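Local coordinates for hypothetical protein TT1465 (PDB 1WEK) that is of unknown function but belongs to the SLOG clan of Rossmann-like proteins, with a parallel beta sheet flanked by helices, here in an assembly of six chains, at residues L148-V151 against L152-Q156; G171-E174 against G175-R178; V177-L180 against A181-D185; P191-L194 against Q195-R198. One frame throughout, in Å; residues are numbered along the deposited sequence.

Contact 1 of 4, residues L148-V151 against L152-Q156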
loop_
_atom_site.group_PDB
_atom_site.type_symbol
_atom_site.label_atom_id
_atom_site.label_comp_id
_atom_site.label_asym_id
_atom_site.label_seq_id
_atom_site.Cartn_x
_atom_site.Cartn_y
_atom_site.Cartn_z
ATOM N N LEU A 148 -9.714 29.051 -9.638
ATOM C CA LEU A 148 -11.022 29.662 -9.417
ATOM C C LEU A 148 -12.161 28.774 -9.909
ATOM O O LEU A 148 -13.123 28.497 -9.161
ATOM C CB LEU A 148 -11.113 31.007 -10.136
ATOM C CG LEU A 148 -12.133 32.037 -9.633
ATOM C CD1 LEU A 148 -12.507 32.948 -10.780
ATOM C CD2 LEU A 148 -13.376 31.380 -9.080
ATOM N N SER A 149 -12.055 28.326 -11.160
ATOM C CA SER A 149 -13.107 27.499 -11.724
ATOM C C SER A 149 -13.237 26.191 -10.960
ATOM O O SER A 149 -14.347 25.691 -10.785
ATOM C CB SER A 149 -12.898 27.259 -13.246
ATOM O OG SER A 149 -11.762 26.472 -13.541
ATOM N N GLU A 150 -12.128 25.649 -10.463
ATOM C CA GLU A 150 -12.227 24.406 -9.710
ATOM C C GLU A 150 -13.014 24.570 -8.412
ATOM O O GLU A 150 -13.925 23.772 -8.132
ATOM C CB GLU A 150 -10.857 23.815 -9.354
ATOM C CG GLU A 150 -11.034 22.540 -8.529
ATOM C CD GLU A 150 -9.751 21.789 -8.213
ATOM O OE1 GLU A 150 -8.939 22.282 -7.397
ATOM O OE2 GLU A 150 -9.564 20.685 -8.776
ATOM N N VAL A 151 -12.659 25.586 -7.618
ATOM C CA VAL A 151 -13.338 25.812 -6.349
ATOM C C VAL A 151 -14.812 26.152 -6.554
ATOM O O VAL A 151 -15.648 25.743 -5.756
ATOM C CB VAL A 151 -12.665 26.941 -5.493
ATOM C CG1 VAL A 151 -11.195 26.620 -5.267
ATOM C CG2 VAL A 151 -12.812 28.292 -6.167
ATOM N N LEU A 152 -15.132 26.893 -7.617
ATOM C CA LEU A 152 -16.522 27.245 -7.886
ATOM C C LEU A 152 -17.345 25.989 -8.087
ATOM O O LEU A 152 -18.450 25.873 -7.555
ATOM C CB LEU A 152 -16.633 28.155 -9.115
ATOM C CG LEU A 152 -16.133 29.580 -8.830
ATOM C CD1 LEU A 152 -16.408 30.482 -10.011
ATOM C CD2 LEU A 152 -16.841 30.126 -7.588
ATOM N N VAL A 153 -16.790 25.042 -8.838
ATOM C CA VAL A 153 -17.442 23.756 -9.099
ATOM C C VAL A 153 -17.686 22.998 -7.797
ATOM O O VAL A 153 -18.788 22.481 -7.560
ATOM C CB VAL A 153 -16.566 22.869 -10.028
ATOM C CG1 VAL A 153 -17.007 21.430 -9.951
ATOM C CG2 VAL A 153 -16.695 23.360 -11.481
ATOM N N LEU A 154 -16.646 22.936 -6.963
ATOM C CA LEU A 154 -16.702 22.248 -5.682
ATOM C C LEU A 154 -17.769 22.848 -4.775
ATOM O O LEU A 154 -18.430 22.129 -4.016
ATOM C CB LEU A 154 -15.326 22.295 -4.986
ATOM C CG LEU A 154 -14.191 21.465 -5.604
ATOM C CD1 LEU A 154 -12.874 21.701 -4.859
ATOM C CD2 LEU A 154 -14.560 19.989 -5.566
ATOM N N LEU A 155 -17.933 24.165 -4.855
ATOM C CA LEU A 155 -18.933 24.853 -4.053
ATOM C C LEU A 155 -20.325 24.686 -4.663
ATOM O O LEU A 155 -21.271 24.352 -3.965
ATOM C CB LEU A 155 -18.584 26.341 -3.939
ATOM C CG LEU A 155 -17.378 26.612 -3.039
ATOM C CD1 LEU A 155 -17.002 28.077 -3.093
ATOM C CD2 LEU A 155 -17.709 26.210 -1.617
ATOM N N GLN A 156 -20.449 24.909 -5.970
ATOM C CA GLN A 156 -21.746 24.775 -6.642
ATOM C C GLN A 156 -22.392 23.394 -6.427
ATOM O O GLN A 156 -23.586 23.298 -6.178
ATOM C CB GLN A 156 -21.577 25.029 -8.146
ATOM C CG GLN A 156 -22.807 24.708 -9.001
ATOM C CD GLN A 156 -22.475 24.631 -10.473
ATOM O OE1 GLN A 156 -21.583 23.887 -10.870
ATOM N NE2 GLN A 156 -23.187 25.392 -11.293
#

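Contact 2 of 4, residues G171-E174 against G175-R178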
loop_
_atom_site.group_PDB
_atom_site.type_symbol
_atom_site.label_atom_id
_atom_site.label_comp_id
_atom_site.label_asym_id
_atom_site.label_seq_id
_atom_site.Cartn_x
_atom_site.Cartn_y
_atom_site.Cartn_z
ATOM N N GLY A 171 -12.411 45.679 -11.877
ATOM C CA GLY A 171 -12.187 45.926 -13.288
ATOM C C GLY A 171 -11.427 44.823 -13.994
ATOM O O GLY A 171 -11.577 44.621 -15.197
ATOM N N TYR A 172 -10.609 44.095 -13.246
ATOM C CA TYR A 172 -9.823 43.023 -13.832
ATOM C C TYR A 172 -10.677 41.793 -14.155
ATOM O O TYR A 172 -10.527 41.182 -15.214
ATOM C CB TYR A 172 -8.695 42.626 -12.886
ATOM C CG TYR A 172 -7.653 41.744 -13.525
ATOM C CD1 TYR A 172 -6.529 42.291 -14.130
ATOM C CD2 TYR A 172 -7.796 40.355 -13.530
ATOM C CE1 TYR A 172 -5.567 41.477 -14.721
ATOM C CE2 TYR A 172 -6.847 39.536 -14.117
ATOM C CZ TYR A 172 -5.731 40.100 -14.707
ATOM O OH TYR A 172 -4.764 39.287 -15.249
ATOM N N TRP A 173 -11.580 41.441 -13.247
ATOM C CA TRP A 173 -12.443 40.275 -13.421
ATOM C C TRP A 173 -13.720 40.524 -14.216
ATOM O O TRP A 173 -14.420 39.580 -14.604
ATOM C CB TRP A 173 -12.821 39.736 -12.047
ATOM C CG TRP A 173 -11.650 39.294 -11.280
ATOM C CD1 TRP A 173 -10.943 40.014 -10.357
ATOM C CD2 TRP A 173 -10.989 38.035 -11.404
ATOM N NE1 TRP A 173 -9.880 39.276 -9.898
ATOM C CE2 TRP A 173 -9.883 38.057 -10.525
ATOM C CE3 TRP A 173 -11.220 36.888 -12.178
ATOM C CZ2 TRP A 173 -9.011 36.976 -10.398
ATOM C CZ3 TRP A 173 -10.359 35.816 -12.052
ATOM C CH2 TRP A 173 -9.262 35.866 -11.166
ATOM N N GLU A 174 -14.018 41.799 -14.447
ATOM C CA GLU A 174 -15.220 42.220 -15.151
ATOM C C GLU A 174 -15.589 41.346 -16.333
ATOM O O GLU A 174 -16.709 40.854 -16.405
ATOM C CB GLU A 174 -15.081 43.674 -15.610
ATOM C CG GLU A 174 -16.403 44.323 -15.983
ATOM C CD GLU A 174 -17.468 44.122 -14.906
ATOM O OE1 GLU A 174 -17.114 44.119 -13.699
ATOM O OE2 GLU A 174 -18.658 43.980 -15.262
ATOM N N GLY A 175 -14.658 41.158 -17.259
ATOM C CA GLY A 175 -14.948 40.322 -18.413
ATOM C C GLY A 175 -15.403 38.917 -18.033
ATOM O O GLY A 175 -16.405 38.431 -18.550
ATOM N N LEU A 176 -14.684 38.251 -17.136
ATOM C CA LEU A 176 -15.073 36.900 -16.741
ATOM C C LEU A 176 -16.464 36.867 -16.075
ATOM O O LEU A 176 -17.304 36.030 -16.422
ATOM C CB LEU A 176 -14.051 36.315 -15.775
ATOM C CG LEU A 176 -13.842 34.798 -15.702
ATOM C CD1 LEU A 176 -13.907 34.369 -14.262
ATOM C CD2 LEU A 176 -14.868 34.053 -16.538
ATOM N N VAL A 177 -16.696 37.764 -15.111
ATOM C CA VAL A 177 -17.980 37.798 -14.427
ATOM C C VAL A 177 -19.123 38.079 -15.406
ATOM O O VAL A 177 -20.186 37.490 -15.294
ATOM C CB VAL A 177 -18.005 38.842 -13.281
ATOM C CG1 VAL A 177 -19.420 38.952 -12.723
ATOM C CG2 VAL A 177 -17.026 38.433 -12.150
ATOM N N ARG A 178 -18.921 38.981 -16.363
ATOM C CA ARG A 178 -19.978 39.244 -17.331
ATOM C C ARG A 178 -20.244 37.971 -18.154
ATOM O O ARG A 178 -21.388 37.611 -18.374
ATOM C CB ARG A 178 -19.616 40.418 -18.245
ATOM C CG ARG A 178 -19.461 41.734 -17.499
ATOM C CD ARG A 178 -19.602 42.947 -18.413
ATOM N NE ARG A 178 -19.006 44.147 -17.828
ATOM C CZ ARG A 178 -19.135 45.376 -18.327
ATOM N NH1 ARG A 178 -19.851 45.585 -19.427
ATOM N NH2 ARG A 178 -18.537 46.401 -17.730
HETATM O O HOH W 1 -11.900 42.694 -17.409
#

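Contact 3 of 4, residues V177-L180 against A181-D185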
loop_
_atom_site.group_PDB
_atom_site.type_symbol
_atom_site.label_atom_id
_atom_site.label_comp_id
_atom_site.label_asym_id
_atom_site.label_seq_id
_atom_site.Cartn_x
_atom_site.Cartn_y
_atom_site.Cartn_z
ATOM N N VAL A 177 -16.696 37.764 -15.111
ATOM C CA VAL A 177 -17.980 37.798 -14.427
ATOM C C VAL A 177 -19.123 38.079 -15.406
ATOM O O VAL A 177 -20.186 37.490 -15.294
ATOM C CB VAL A 177 -18.005 38.842 -13.281
ATOM C CG1 VAL A 177 -19.420 38.952 -12.723
ATOM C CG2 VAL A 177 -17.026 38.433 -12.150
ATOM N N ARG A 178 -18.921 38.981 -16.363
ATOM C CA ARG A 178 -19.978 39.244 -17.331
ATOM C C ARG A 178 -20.244 37.971 -18.154
ATOM O O ARG A 178 -21.388 37.611 -18.374
ATOM C CB ARG A 178 -19.616 40.418 -18.245
ATOM C CG ARG A 178 -19.461 41.734 -17.499
ATOM C CD ARG A 178 -19.602 42.947 -18.413
ATOM N NE ARG A 178 -19.006 44.147 -17.828
ATOM C CZ ARG A 178 -19.135 45.376 -18.327
ATOM N NH1 ARG A 178 -19.851 45.585 -19.427
ATOM N NH2 ARG A 178 -18.537 46.401 -17.730
ATOM N N TRP A 179 -19.193 37.274 -18.584
ATOM C CA TRP A 179 -19.394 36.045 -19.356
ATOM C C TRP A 179 -20.133 35.013 -18.522
ATOM O O TRP A 179 -20.922 34.215 -19.051
ATOM C CB TRP A 179 -18.068 35.441 -19.827
ATOM C CG TRP A 179 -18.268 34.225 -20.702
ATOM C CD1 TRP A 179 -18.900 34.180 -21.919
ATOM C CD2 TRP A 179 -17.862 32.880 -20.415
ATOM N NE1 TRP A 179 -18.913 32.891 -22.407
ATOM C CE2 TRP A 179 -18.282 32.072 -21.505
ATOM C CE3 TRP A 179 -17.183 32.276 -19.348
ATOM C CZ2 TRP A 179 -18.042 30.685 -21.552
ATOM C CZ3 TRP A 179 -16.942 30.888 -19.399
ATOM C CH2 TRP A 179 -17.373 30.116 -20.496
ATOM N N LEU A 180 -19.874 35.023 -17.218
ATOM C CA LEU A 180 -20.526 34.085 -16.315
ATOM C C LEU A 180 -22.006 34.442 -16.208
ATOM O O LEU A 180 -22.865 33.555 -16.124
ATOM C CB LEU A 180 -19.872 34.113 -14.924
ATOM C CG LEU A 180 -18.436 33.574 -14.854
ATOM C CD1 LEU A 180 -17.965 33.498 -13.397
ATOM C CD2 LEU A 180 -18.385 32.195 -15.467
ATOM N N ALA A 181 -22.293 35.741 -16.227
ATOM C CA ALA A 181 -23.659 36.222 -16.148
ATOM C C ALA A 181 -24.417 35.777 -17.404
ATOM O O ALA A 181 -25.620 35.571 -17.360
ATOM C CB ALA A 181 -23.673 37.735 -16.025
ATOM N N PHE A 182 -23.689 35.655 -18.511
ATOM C CA PHE A 182 -24.221 35.206 -19.793
ATOM C C PHE A 182 -24.506 33.697 -19.672
ATOM O O PHE A 182 -25.503 33.183 -20.202
ATOM C CB PHE A 182 -23.170 35.474 -20.881
ATOM C CG PHE A 182 -23.415 34.727 -22.170
ATOM C CD1 PHE A 182 -24.342 35.190 -23.099
ATOM C CD2 PHE A 182 -22.715 33.553 -22.451
ATOM C CE1 PHE A 182 -24.563 34.496 -24.286
ATOM C CE2 PHE A 182 -22.930 32.857 -23.632
ATOM C CZ PHE A 182 -23.857 33.329 -24.552
ATOM N N LEU A 183 -23.619 32.981 -18.981
ATOM C CA LEU A 183 -23.830 31.558 -18.784
ATOM C C LEU A 183 -25.122 31.422 -17.968
ATOM O O LEU A 183 -25.840 30.416 -18.056
ATOM C CB LEU A 183 -22.639 30.920 -18.053
ATOM C CG LEU A 183 -21.310 30.847 -18.824
ATOM C CD1 LEU A 183 -20.265 30.088 -18.003
ATOM C CD2 LEU A 183 -21.515 30.146 -20.152
ATOM N N ARG A 184 -25.437 32.455 -17.193
ATOM C CA ARG A 184 -26.654 32.424 -16.410
ATOM C C ARG A 184 -27.871 32.697 -17.308
ATOM O O ARG A 184 -28.881 32.006 -17.218
ATOM C CB ARG A 184 -26.603 33.446 -15.278
ATOM C CG ARG A 184 -27.638 33.162 -14.186
ATOM C CD ARG A 184 -28.109 34.440 -13.543
ATOM N NE ARG A 184 -27.084 35.059 -12.724
ATOM C CZ ARG A 184 -26.878 36.368 -12.642
ATOM N NH1 ARG A 184 -27.627 37.211 -13.341
ATOM N NH2 ARG A 184 -25.924 36.833 -11.848
ATOM N N ASP A 185 -27.783 33.699 -18.175
ATOM C CA ASP A 185 -28.910 33.988 -19.057
ATOM C C ASP A 185 -29.255 32.739 -19.878
ATOM O O ASP A 185 -30.409 32.519 -20.231
ATOM C CB ASP A 185 -28.558 35.149 -19.982
ATOM C CG ASP A 185 -28.369 36.456 -19.231
ATOM O OD1 ASP A 185 -27.911 37.432 -19.859
ATOM O OD2 ASP A 185 -28.690 36.518 -18.020
#

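Contact 4 of 4, residues P191-L194 against Q195-R198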
loop_
_atom_site.group_PDB
_atom_site.type_symbol
_atom_site.label_atom_id
_atom_site.label_comp_id
_atom_site.label_asym_id
_atom_site.label_seq_id
_atom_site.Cartn_x
_atom_site.Cartn_y
_atom_site.Cartn_z
ATOM N N PRO A 191 -29.476 29.944 -10.772
ATOM C CA PRO A 191 -29.876 31.331 -10.513
ATOM C C PRO A 191 -29.016 32.054 -9.498
ATOM O O PRO A 191 -28.747 33.240 -9.653
ATOM C CB PRO A 191 -31.322 31.197 -10.023
ATOM C CG PRO A 191 -31.793 29.923 -10.651
ATOM C CD PRO A 191 -30.593 29.014 -10.517
ATOM N N GLU A 192 -28.590 31.340 -8.461
ATOM C CA GLU A 192 -27.782 31.932 -7.395
ATOM C C GLU A 192 -26.300 31.586 -7.471
ATOM O O GLU A 192 -25.538 31.971 -6.584
ATOM C CB GLU A 192 -28.279 31.465 -6.019
ATOM C CG GLU A 192 -29.779 31.258 -5.892
ATOM C CD GLU A 192 -30.542 32.551 -5.897
ATOM O OE1 GLU A 192 -30.274 33.390 -5.010
ATOM O OE2 GLU A 192 -31.408 32.730 -6.782
ATOM N N ASP A 193 -25.873 30.871 -8.507
ATOM C CA ASP A 193 -24.462 30.479 -8.572
ATOM C C ASP A 193 -23.426 31.585 -8.608
ATOM O O ASP A 193 -22.267 31.350 -8.257
ATOM C CB ASP A 193 -24.212 29.527 -9.728
ATOM C CG ASP A 193 -24.890 28.190 -9.530
ATOM O OD1 ASP A 193 -25.194 27.835 -8.370
ATOM O OD2 ASP A 193 -25.104 27.487 -10.534
ATOM N N LEU A 194 -23.810 32.785 -9.024
ATOM C CA LEU A 194 -22.838 33.858 -9.037
ATOM C C LEU A 194 -22.600 34.423 -7.645
ATOM O O LEU A 194 -21.704 35.236 -7.448
ATOM C CB LEU A 194 -23.253 34.972 -9.987
ATOM C CG LEU A 194 -23.226 34.633 -11.483
ATOM C CD1 LEU A 194 -22.820 35.888 -12.250
ATOM C CD2 LEU A 194 -22.239 33.511 -11.774
ATOM N N GLN A 195 -23.393 33.988 -6.674
ATOM C CA GLN A 195 -23.224 34.453 -5.308
ATOM C C GLN A 195 -22.188 33.611 -4.543
ATOM O O GLN A 195 -21.902 33.882 -3.373
ATOM C CB GLN A 195 -24.570 34.437 -4.566
ATOM C CG GLN A 195 -25.388 35.721 -4.679
ATOM C CD GLN A 195 -25.828 36.017 -6.097
ATOM O OE1 GLN A 195 -25.323 36.940 -6.746
ATOM N NE2 GLN A 195 -26.775 35.229 -6.591
ATOM N N LEU A 196 -21.634 32.590 -5.201
ATOM C CA LEU A 196 -20.617 31.742 -4.582
ATOM C C LEU A 196 -19.347 32.564 -4.351
ATOM O O LEU A 196 -18.514 32.220 -3.514
ATOM C CB LEU A 196 -20.281 30.547 -5.487
ATOM C CG LEU A 196 -20.951 29.165 -5.368
ATOM C CD1 LEU A 196 -22.023 29.131 -4.276
ATOM C CD2 LEU A 196 -21.526 28.785 -6.724
ATOM N N PHE A 197 -19.196 33.656 -5.090
ATOM C CA PHE A 197 -18.021 34.502 -4.927
ATOM C C PHE A 197 -18.399 35.969 -4.764
ATOM O O PHE A 197 -19.502 36.381 -5.131
ATOM C CB PHE A 197 -17.086 34.345 -6.129
ATOM C CG PHE A 197 -17.707 34.743 -7.440
ATOM C CD1 PHE A 197 -17.769 36.083 -7.820
ATOM C CD2 PHE A 197 -18.248 33.778 -8.290
ATOM C CE1 PHE A 197 -18.354 36.455 -9.018
ATOM C CE2 PHE A 197 -18.842 34.139 -9.500
ATOM C CZ PHE A 197 -18.896 35.476 -9.865
ATOM N N ARG A 198 -17.473 36.749 -4.212
ATOM C CA ARG A 198 -17.681 38.171 -3.996
ATOM C C ARG A 198 -16.573 38.936 -4.694
ATOM O O ARG A 198 -15.398 38.604 -4.559
ATOM C CB ARG A 198 -17.671 38.491 -2.498
ATOM C CG ARG A 198 -18.888 37.967 -1.749
ATOM C CD ARG A 198 -18.808 38.207 -0.242
ATOM N NE ARG A 198 -18.622 39.615 0.117
ATOM C CZ ARG A 198 -18.548 40.056 1.374
ATOM N NH1 ARG A 198 -18.651 39.196 2.383
ATOM N NH2 ARG A 198 -18.346 41.348 1.626
HETATM O O HOH W 2 -26.241 34.336 -9.818
#

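Contact 1 of 4, residues L148-V151 against L152-Q156
Leu-148 and Leu-152, one helical turn apart, bring their methyl-bearing ends together, and this is the tightest apolar meeting between 148-151 and 152-156. CD2 of Leu-148 lies across the branch point of Leu-152, 3.3 Å from Leu-152 CD1 and equally near its CG, closer than ordinary carbon contact. Leu-148 can reach forward because its CG stands beside its own carbonyl carbon (chi1 -157°). Glu-150 and Leu-154 lie side by side, pointing the same way, with the methylene CG of Glu-150 4.2 Å from Leu-154 CD1. The carboxylate of Glu-150 continues past this contact to a salt bridge with Lys-125 of a second subunit, and Ser-149 OG is hydrogen-bonded to Ser-149 OG of that subunit. All of this lies on helix 142-156, the connection between parallel strands 132-137 and 165-168 in a beta-alpha-beta unit. Its inner side faces the sheet: Val-151 packs on Phe-135 and Phe-137, and Leu-155 on Val-165. The backbone bonds are those of a regular alpha helix. Leu-152 N donates to Leu-148 O, Val-153 N to Ser-149 O, Leu-154 N to Glu-150 O and Leu-155 N to Val-151 O, each i to i+4 bond between 2.9 and 3.2 Å from nitrogen to oxygen. Side-chain carbons lie against these acceptors, most closely Leu-152 CG, 3.2 Å from Leu-148 O, and then Leu-155 CG, 3.3 Å from Val-151 O.

Contact 2 of 4, residues G171-E174 against G175-R178
Glu-174 and Arg-178 form a salt bridge along one turn of the helix, with Glu-174 OE2 2.6 Å from Arg-178 NE. The glutamate sends its CG beside its own carbonyl carbon and then folds at chi2 (50°), which brings the carboxylate round to the following turn, where Arg-178 stands. Arg-178, by contrast, is extended from CG to NE; the two side chains cross at a slant, their carboxylate and guanidinium planes 74° apart. OE2 uses its anti lone pair, the one turned away from the other oxygen. It sits 26° out of the guanidinium plane, and the hydrogen bond is far from straight. Arg-178 CG also passes 3.1 Å from the backbone oxygen Glu-174 O. On the inner side, the indole of Trp-173 presents its edge to Leu-176, whose CD1 lies near the ring plane, 4.2 Å from Trp-173 CE3. Trp-173 NE1 is held by Leu-168 O, which helps to fix the ring. The backbone is less regular. Val-177 N bonds Trp-173 O at 3.0 Å and Arg-178 N bonds Glu-174 O at 2.9 Å, but the i to i+4 bonds of Gly-175 N and Leu-176 N are missing and the helix kinks there. A water bridges the gap, donating to Gly-171 O (3.0 Å) and accepting from Gly-175 N (3.2 Å). An i to i+4 ion pair on the outer side, with hydrophobic residues on the inner side, is typical of an amphipathic helix in a beta-alpha-beta unit, here helix 170-185 between strands 165-168 and 198-200.

Contact 3 of 4, residues V177-L180 against A181-D185
Leu-183 lays its isobutyl group over one face of the Trp-179 indole. Its CD1 stands 3.9 Å from the centroid of the six-membered ring, 18° off the normal, a CH-pi contact, while Leu-183 CD2 covers the same ring nearer Trp-179 CZ2 at 3.8 Å. CD1 is also touched by Leu-180, whose CD2 comes within 3.8 Å. Phe-182 meets the other end of the indole: the two planes are only 23° from parallel, but the Phe-182 ring is slid so far from the five-membered ring of Trp-179 (centroids 5.6 Å apart) that the two barely overlap. Trp-179 reaches both partners because its CG lies beside the carbonyl carbon (chi1 -176°), turning the ring toward the following helical turn.

Behind these side chains stands the backbone. Leu-183 N donates to Trp-179 O at 3.0 Å, and the same oxygen takes a weak second bond from Phe-182 N, which also donates to Arg-178 O at 3.0 Å. Trp-179 O lies in the plane of the Phe-182 ring, at its edge.

Farther out, Trp-179 NE1 bonds Tyr-172 O of a second subunit, and Phe-182 makes an edge-to-face contact with that tyrosine's ring. Helix 170-185 thus presents its aromatic side to the neighbouring chain, while Leu-180 and Arg-184 pack on Leu-194, in the loop leading from this helix to strand 198-200.

Contact 4 of 4, residues P191-L194 against Q195-R198
Gln-195 folds its side chain back over the turn that begins at Glu-192. Its CB lies 3.3 Å from Glu-192 O, the carbonyl that also receives its backbone N. From CG the chain bends (chi2 64°), and CD comes to lie 3.9 Å from Leu-194 C. OE1 stays over the same peptide carbon, while NE2 turns the other way and approaches Glu-192 CA at 3.5 Å. At its tip, NE2 gives a weak bond to a water that itself donates to Pro-191 O (2.7 Å) and accepts from Leu-194 N (3.0 Å). The amide thus covers the start of a short 3-10 turn, whose i to i+3 bond from Gln-195 N to Glu-192 O is 2.9 Å long, with the donor well above the carbonyl plane. Leu-196 N to Asp-193 O follows as a weak one. This turn belongs to the loop that carries the chain from helix 170-185 into strand 198-200, outermost in the sheet of this chain, closing a beta-alpha-beta unit. Phe-197, just ahead of the strand, sets one face of its ring against the turn: Leu-194 O stands 3.6 Å from the ring plane, over its centre. The ring reaches that place with CG between its own backbone N and carbonyl carbon (chi1 61°). Alongside, Leu-194 CD2 meets Phe-197 CE2 at 4.1 Å, the two side chains pointing the same way. Asp-193 secures the loop through OD2, which bonds Gly-190 N and Gln-156 NE2.

Contacts 2 and 3 are successive turns of helix 170-185, their centres about 10 Å apart, sharing Val-177 and Arg-178. Contact 1 lies on helix 142-156, about 17 Å from contact 2 between centres, yet Leu-148 CD1 still reaches Trp-173 CZ3 at 3.8 Å. Contact 4 fits between the two helices: Leu-152 CD2 meets Phe-197 CD2 at 4.0 Å on one side, and Val-177 CG2 meets Phe-197 CE1 at 3.9 Å on the other. All four touch a second subunit. The Val-153 side chain of contact 1 lies about 6 Å from a bound phosphate ion, probably from the crystallisation liquor, although such ions often mark pockets.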